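Local coordinates for 303aa long hypothetical esterase (Sulfolobus tokodaii, PDB 3AIN), which probably hydrolyses carboxylic esters, as a thermostable carboxylesterase of the hormone-sensitive-lipase-like group with an alpha/beta hydrolase fold, at residues 46-49 with 50-54; 144-147 with 148-151. The protein carries 1 engineered substitution. All blocks are in the same frame, centred on the assembly; numbering follows the deposited sequence.

Interaction 1 (46-49 with 50-54); sequences IRSL and FKQFS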
ATOM      1  N   ILE A  46       4.586   0.095  32.636  1.00 15.98           N
ATOM      2  CA  ILE A  46       4.290  -0.131  31.233  1.00 15.18           C
ATOM      3  C   ILE A  46       5.020   0.867  30.331  1.00 14.35           C
ATOM      4  O   ILE A  46       5.527   0.482  29.275  1.00 15.13           O
ATOM      5  CB  ILE A  46       2.769  -0.116  30.953  1.00 15.81           C
ATOM      6  CG1 ILE A  46       2.095  -1.257  31.733  1.00 21.74           C
ATOM      7  CG2 ILE A  46       2.515  -0.285  29.457  1.00 14.15           C
ATOM      8  CD1 ILE A  46       0.582  -1.150  31.769  1.00 27.09           C
ATOM      9  N   ARG A  47       5.112   2.127  30.760  1.00 12.35           N
ATOM     10  CA  ARG A  47       5.868   3.120  29.981  1.00 11.76           C
ATOM     11  C   ARG A  47       7.324   2.713  29.855  1.00 16.18           C
ATOM     12  O   ARG A  47       7.916   2.796  28.780  1.00 13.73           O
ATOM     13  CB  ARG A  47       5.793   4.518  30.604  1.00 12.84           C
ATOM     14  CG  ARG A  47       4.413   5.185  30.451  1.00 13.34           C
ATOM     15  CD  ARG A  47       4.367   6.490  31.228  1.00 15.23           C
ATOM     16  NE  ARG A  47       3.132   7.244  30.952  1.00 15.45           N
ATOM     17  CZ  ARG A  47       2.531   8.036  31.833  1.00 20.21           C
ATOM     18  NH1 ARG A  47       3.127   8.333  32.993  1.00 21.13           N
ATOM     19  NH2 ARG A  47       1.358   8.589  31.533  1.00 16.36           N
ATOM     20  N   SER A  48       7.861   2.172  30.940  1.00 12.61           N
ATOM     21  CA  SER A  48       9.231   1.644  30.911  1.00 12.22           C
ATOM     22  C   SER A  48       9.363   0.428  29.996  1.00 12.70           C
ATOM     23  O   SER A  48      10.286   0.365  29.175  1.00 15.18           O
ATOM     24  CB  SER A  48       9.697   1.266  32.335  1.00 13.74           C
ATOM     25  OG  SER A  48      11.001   0.722  32.243  1.00 13.73           O
ATOM     26  N   LEU A  49       8.420  -0.508  30.098  1.00 12.72           N
ATOM     27  CA  LEU A  49       8.383  -1.681  29.216  1.00 12.45           C
ATOM     28  C   LEU A  49       8.392  -1.326  27.728  1.00 17.09           C
ATOM     29  O   LEU A  49       9.091  -1.970  26.940  1.00 16.46           O
ATOM     30  CB  LEU A  49       7.188  -2.578  29.534  1.00 17.35           C
ATOM     31  CG  LEU A  49       7.300  -3.494  30.745  1.00 29.33           C
ATOM     32  CD1 LEU A  49       5.959  -4.198  30.930  1.00 32.48           C
ATOM     33  CD2 LEU A  49       8.430  -4.522  30.539  1.00 30.20           C
ATOM     34  N   PHE A  50       7.643  -0.290  27.356  1.00 14.12           N
ATOM     35  CA  PHE A  50       7.665   0.193  25.948  1.00 17.83           C
ATOM     36  C   PHE A  50       9.100   0.512  25.526  1.00 15.79           C
ATOM     37  O   PHE A  50       9.535   0.154  24.417  1.00 16.31           O
ATOM     38  CB  PHE A  50       6.798   1.449  25.763  1.00 16.44           C
ATOM     39  CG  PHE A  50       5.393   1.179  25.268  1.00 23.28           C
ATOM     40  CD1 PHE A  50       4.563   0.267  25.924  1.00 22.83           C
ATOM     41  CD2 PHE A  50       4.872   1.912  24.195  1.00 23.62           C
ATOM     42  CE1 PHE A  50       3.212   0.131  25.556  1.00 22.63           C
ATOM     43  CE2 PHE A  50       3.535   1.756  23.799  1.00 20.21           C
ATOM     44  CZ  PHE A  50       2.716   0.853  24.471  1.00 24.21           C
ATOM     45  N   LYS A  51       9.829   1.230  26.377  1.00 14.39           N
ATOM     46  CA  LYS A  51      11.213   1.622  26.044  1.00 14.82           C
ATOM     47  C   LYS A  51      12.125   0.400  26.013  1.00 15.85           C
ATOM     48  O   LYS A  51      12.991   0.262  25.128  1.00 14.85           O
ATOM     49  CB  LYS A  51      11.746   2.635  27.065  1.00 15.34           C
ATOM     50  CG  LYS A  51      10.910   3.922  27.166  1.00 14.46           C
ATOM     51  CD  LYS A  51      11.575   4.954  28.068  1.00 16.73           C
ATOM     52  CE  LYS A  51      10.586   6.102  28.326  1.00 26.93           C
ATOM     53  NZ  LYS A  51      10.913   6.858  29.574  1.00 27.68           N
ATOM     54  N   GLN A  52      11.918  -0.512  26.964  1.00 12.33           N
ATOM     55  CA  GLN A  52      12.728  -1.726  27.008  1.00 14.89           C
ATOM     56  C   GLN A  52      12.512  -2.562  25.753  1.00 15.87           C
ATOM     57  O   GLN A  52      13.467  -3.110  25.195  1.00 14.84           O
ATOM     58  CB  GLN A  52      12.385  -2.561  28.245  1.00 12.48           C
ATOM     59  CG  GLN A  52      12.695  -1.852  29.549  1.00 13.38           C
ATOM     60  CD  GLN A  52      12.268  -2.671  30.742  1.00 18.57           C
ATOM     61  OE1 GLN A  52      12.445  -3.888  30.739  1.00 17.93           O
ATOM     62  NE2 GLN A  52      11.521  -2.051  31.666  1.00 16.06           N
ATOM     63  N   PHE A  53      11.244  -2.763  25.392  1.00 13.93           N
ATOM     64  CA  PHE A  53      10.946  -3.573  24.214  1.00 16.69           C
ATOM     65  C   PHE A  53      11.545  -2.944  22.961  1.00 18.90           C
ATOM     66  O   PHE A  53      11.972  -3.663  22.060  1.00 21.11           O
ATOM     67  CB  PHE A  53       9.445  -3.798  24.045  1.00 19.24           C
ATOM     68  CG  PHE A  53       8.943  -5.046  24.710  1.00 32.93           C
ATOM     69  CD1 PHE A  53       9.298  -6.295  24.223  1.00 47.67           C
ATOM     70  CD2 PHE A  53       8.017  -4.974  25.739  1.00 38.36           C
ATOM     71  CE1 PHE A  53       8.841  -7.458  24.841  1.00 51.72           C
ATOM     72  CE2 PHE A  53       7.562  -6.126  26.372  1.00 46.11           C
ATOM     73  CZ  PHE A  53       7.976  -7.371  25.924  1.00 50.11           C
ATOM     74  N   SER A  54      11.603  -1.617  22.898  1.00 15.90           N
ATOM     75  CA  SER A  54      12.225  -0.926  21.789  1.00 17.77           C
ATOM     76  C   SER A  54      13.665  -1.278  21.573  1.00 18.11           C
ATOM     77  O   SER A  54      14.122  -1.178  20.518  1.00 20.00           O
ATOM     78  CB  SER A  54      12.124   0.602  21.911  1.00 21.53           C
ATOM     79  OG  SER A  54      13.165   1.178  22.603  1.00 19.99           O
TER
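F50 meets I46 one turn back on the same helix, through backbone and side chain alike. Its N donates to I46 O at 3.0 Å, one of the i to i+4 bonds of the helix. Its ring slants across the side chain of I46, with CE1 4.0 Å from I46 CG2. That methyl faces the ring because it stands anti to the backbone N of I46, while CG1 points elsewhere. A bound phosphate ion, probably from the crystallisation liquor, lies near the F50 side chain.

K51 follows with a weak bond from its N to R47 O, at 3.4 Å. Its CG also packs on that oxygen, and the extended chain carries the amine outward and back toward the start of the helix.

Q52 makes the side-chain polar link. Its NE2 gives a hydrogen to S48 OG at 2.9 Å, with an N-H...O angle of 158°. The hydroxyl oxygen lies almost in the amide plane, so the bond helps to fix the rotation of the amide. S48 OG stands anti to its own backbone N (chi1 178°), which turns it toward Q52. Beneath this link, Q52 N bonds to S48 O at 2.9 Å. The two residues are thus joined twice. The amide also passes L49, whose CD2 is 4.1 Å from Q52 OE1.

F53 N reaches L49 O at 2.8 Å in a nearly straight bond, and F53 CD2 rests 3.4 Å from the same oxygen. S54 turns back within its own segment, with OG bonded to K51 O.

Helix 43-54 lies at the surface, ahead of strand 64-71. R47 ties it to the body of the protein: NE bonds V102 O and NH2 forms a salt bridge with E134. NH1 pairs with E44 on the same helix. I46 and R47 also rest on L103.

Interaction 2 (144-147 with 148-151); sequences SFDA and LKWV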
ATOM      1  N   SER A 144       0.582  18.962  20.390  1.00 14.81           N
ATOM      2  CA  SER A 144       0.753  18.519  19.004  1.00 10.98           C
ATOM      3  C   SER A 144       0.605  19.644  18.004  1.00 12.76           C
ATOM      4  O   SER A 144       1.397  19.752  17.063  1.00 12.59           O
ATOM      5  CB  SER A 144      -0.194  17.352  18.684  1.00  9.60           C
ATOM      6  OG  SER A 144       0.102  16.236  19.540  1.00 10.84           O
ATOM      7  N   PHE A 145      -0.369  20.527  18.240  1.00 12.76           N
ATOM      8  CA  PHE A 145      -0.596  21.644  17.325  1.00 14.16           C
ATOM      9  C   PHE A 145       0.520  22.682  17.518  1.00 13.45           C
ATOM     10  O   PHE A 145       1.017  23.238  16.553  1.00 15.60           O
ATOM     11  CB  PHE A 145      -1.951  22.301  17.606  1.00 13.70           C
ATOM     12  CG  PHE A 145      -2.255  23.438  16.697  1.00 16.96           C
ATOM     13  CD1 PHE A 145      -2.252  23.237  15.326  1.00 21.13           C
ATOM     14  CD2 PHE A 145      -2.130  24.731  17.169  1.00 21.71           C
ATOM     15  CE1 PHE A 145      -2.399  24.316  14.451  1.00 24.17           C
ATOM     16  CE2 PHE A 145      -2.346  25.811  16.315  1.00 32.34           C
ATOM     17  CZ  PHE A 145      -2.426  25.602  14.951  1.00 30.72           C
ATOM     18  N   ASP A 146       0.871  22.951  18.765  1.00 15.74           N
ATOM     19  CA  ASP A 146       1.925  23.954  19.049  1.00 15.58           C
ATOM     20  C   ASP A 146       3.225  23.507  18.369  1.00 17.92           C
ATOM     21  O   ASP A 146       3.940  24.327  17.782  1.00 16.49           O
ATOM     22  CB  ASP A 146       2.179  24.080  20.559  1.00 16.55           C
ATOM     23  CG  ASP A 146       1.090  24.874  21.284  1.00 17.15           C
ATOM     24  OD1 ASP A 146       0.193  25.441  20.615  1.00 17.75           O
ATOM     25  OD2 ASP A 146       1.115  24.889  22.522  1.00 19.86           O
ATOM     26  N   ALA A 147       3.544  22.214  18.462  1.00 14.19           N
ATOM     27  CA  ALA A 147       4.739  21.692  17.760  1.00 11.97           C
ATOM     28  C   ALA A 147       4.639  21.852  16.252  1.00 15.53           C
ATOM     29  O   ALA A 147       5.615  22.246  15.601  1.00 13.75           O
ATOM     30  CB  ALA A 147       4.991  20.195  18.152  1.00 14.46           C
ATOM     31  N   LEU A 148       3.494  21.534  15.665  1.00 12.22           N
ATOM     32  CA  LEU A 148       3.373  21.688  14.233  1.00 12.99           C
ATOM     33  C   LEU A 148       3.561  23.139  13.799  1.00 13.21           C
ATOM     34  O   LEU A 148       4.228  23.411  12.923  1.00 14.40           O
ATOM     35  CB  LEU A 148       2.031  21.176  13.750  1.00 20.00           C
ATOM     36  CG  LEU A 148       1.680  21.244  12.278  1.00 20.00           C
ATOM     37  CD1 LEU A 148       1.359  22.620  11.974  1.00 20.00           C
ATOM     38  CD2 LEU A 148       2.776  20.788  11.406  1.00 20.00           C
ATOM     39  N   LYS A 149       2.888  24.031  14.476  1.00 15.16           N
ATOM     40  CA  LYS A 149       2.955  25.434  14.132  1.00 17.34           C
ATOM     41  C   LYS A 149       4.387  25.940  14.249  1.00 16.07           C
ATOM     42  O   LYS A 149       4.834  26.619  13.440  1.00 17.17           O
ATOM     43  CB  LYS A 149       2.027  26.258  15.015  1.00 19.80           C
ATOM     44  CG  LYS A 149       2.073  27.744  14.824  1.00 23.32           C
ATOM     45  CD  LYS A 149       1.043  28.414  15.766  1.00 30.42           C
ATOM     46  CE  LYS A 149       1.432  28.417  17.283  1.00 48.35           C
ATOM     47  NZ  LYS A 149       0.743  27.514  18.342  1.00 31.51           N
ATOM     48  N   TRP A 150       5.063  25.578  15.315  1.00 15.92           N
ATOM     49  CA  TRP A 150       6.453  25.949  15.436  1.00 15.58           C
ATOM     50  C   TRP A 150       7.288  25.364  14.297  1.00 17.68           C
ATOM     51  O   TRP A 150       8.112  26.025  13.734  1.00 17.88           O
ATOM     52  CB  TRP A 150       7.020  25.544  16.804  1.00 16.68           C
ATOM     53  CG  TRP A 150       8.437  25.988  17.055  1.00 16.63           C
ATOM     54  CD1 TRP A 150       8.837  27.126  17.677  1.00 18.27           C
ATOM     55  CD2 TRP A 150       9.632  25.295  16.702  1.00 15.84           C
ATOM     56  NE1 TRP A 150      10.201  27.189  17.728  1.00 15.90           N
ATOM     57  CE2 TRP A 150      10.710  26.085  17.114  1.00 14.85           C
ATOM     58  CE3 TRP A 150       9.896  24.125  16.024  1.00 16.20           C
ATOM     59  CZ2 TRP A 150      11.998  25.707  16.909  1.00 18.18           C
ATOM     60  CZ3 TRP A 150      11.168  23.761  15.833  1.00 18.15           C
ATOM     61  CH2 TRP A 150      12.210  24.532  16.286  1.00 22.88           C
ATOM     62  N   VAL A 151       7.081  24.085  13.988  1.00 14.42           N
ATOM     63  CA  VAL A 151       7.853  23.529  12.876  1.00 14.16           C
ATOM     64  C   VAL A 151       7.575  24.257  11.556  1.00 12.96           C
ATOM     65  O   VAL A 151       8.490  24.528  10.780  1.00 15.99           O
ATOM     66  CB  VAL A 151       7.636  21.990  12.708  1.00 14.17           C
ATOM     67  CG1 VAL A 151       8.315  21.503  11.436  1.00 15.80           C
ATOM     68  CG2 VAL A 151       8.246  21.268  13.904  1.00 12.85           C
TER
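D146 and K149 are joined by a salt bridge on helix 139-153, which packs against the central sheet of the alpha/beta hydrolase fold. K149 NZ lies 3.1 Å from D146 OD1. The two side chains run side by side in the same direction. The lysine starts anti to its backbone N and then bends at chi3 (73°) and again at chi4, and this brings the amine back over the preceding turn. The other carboxylate oxygen, OD2, is hydrogen-bonded to S73 OG. The carboxylate is therefore held at both oxygens, which limits its rotation.

The same amine approaches F145. K149 NZ is 4.1 Å from F145 CE2, and the lysine chain passes obliquely to the ring.

Four regular i to i+4 backbone bonds form the frame. L148 N donates to S144 O, K149 N to F145 O, W150 N to D146 O and V151 N to A147 O. The straightest is that of K149, with an N-H...O angle of 172°. S144 O also receives a weak hydrogen bond from Y96 OH, while S144 OG bonds A140 O.

Apolar packing sets the helix on the sheet. L148 and V151 touch strand 92-96. A147 and W150 touch strand 64-71. S144 and L148 also meet helix 171-185.

Within the helix, a valine methyl packs on a carbonyl one turn back. V151 CG2 sits beside its own backbone N and comes within 3.3 Å of A147 O, while the same methyl lies at the edge of the W150 indole, in its plane.

How the interactions relate
Interaction 1 is a surface contact and interaction 2 a buried one. Each is confined to one helix, 43-54 or 139-153, and they share no element. Their centres are 26 Å apart and their nearest atoms about 14 Å, so they do not touch. Both rest on i to i+4 backbone bonds, but their side-chain links differ. Residues 46-54 use a neutral amide-hydroxyl bond and one aliphatic-aromatic touch on the outside of the protein. Residues 144-151 use a charged pair, while their apolar side chains pack against strands of the central sheet. The outer helix is tied to its surroundings partly by the salt bridge from R47 to E134.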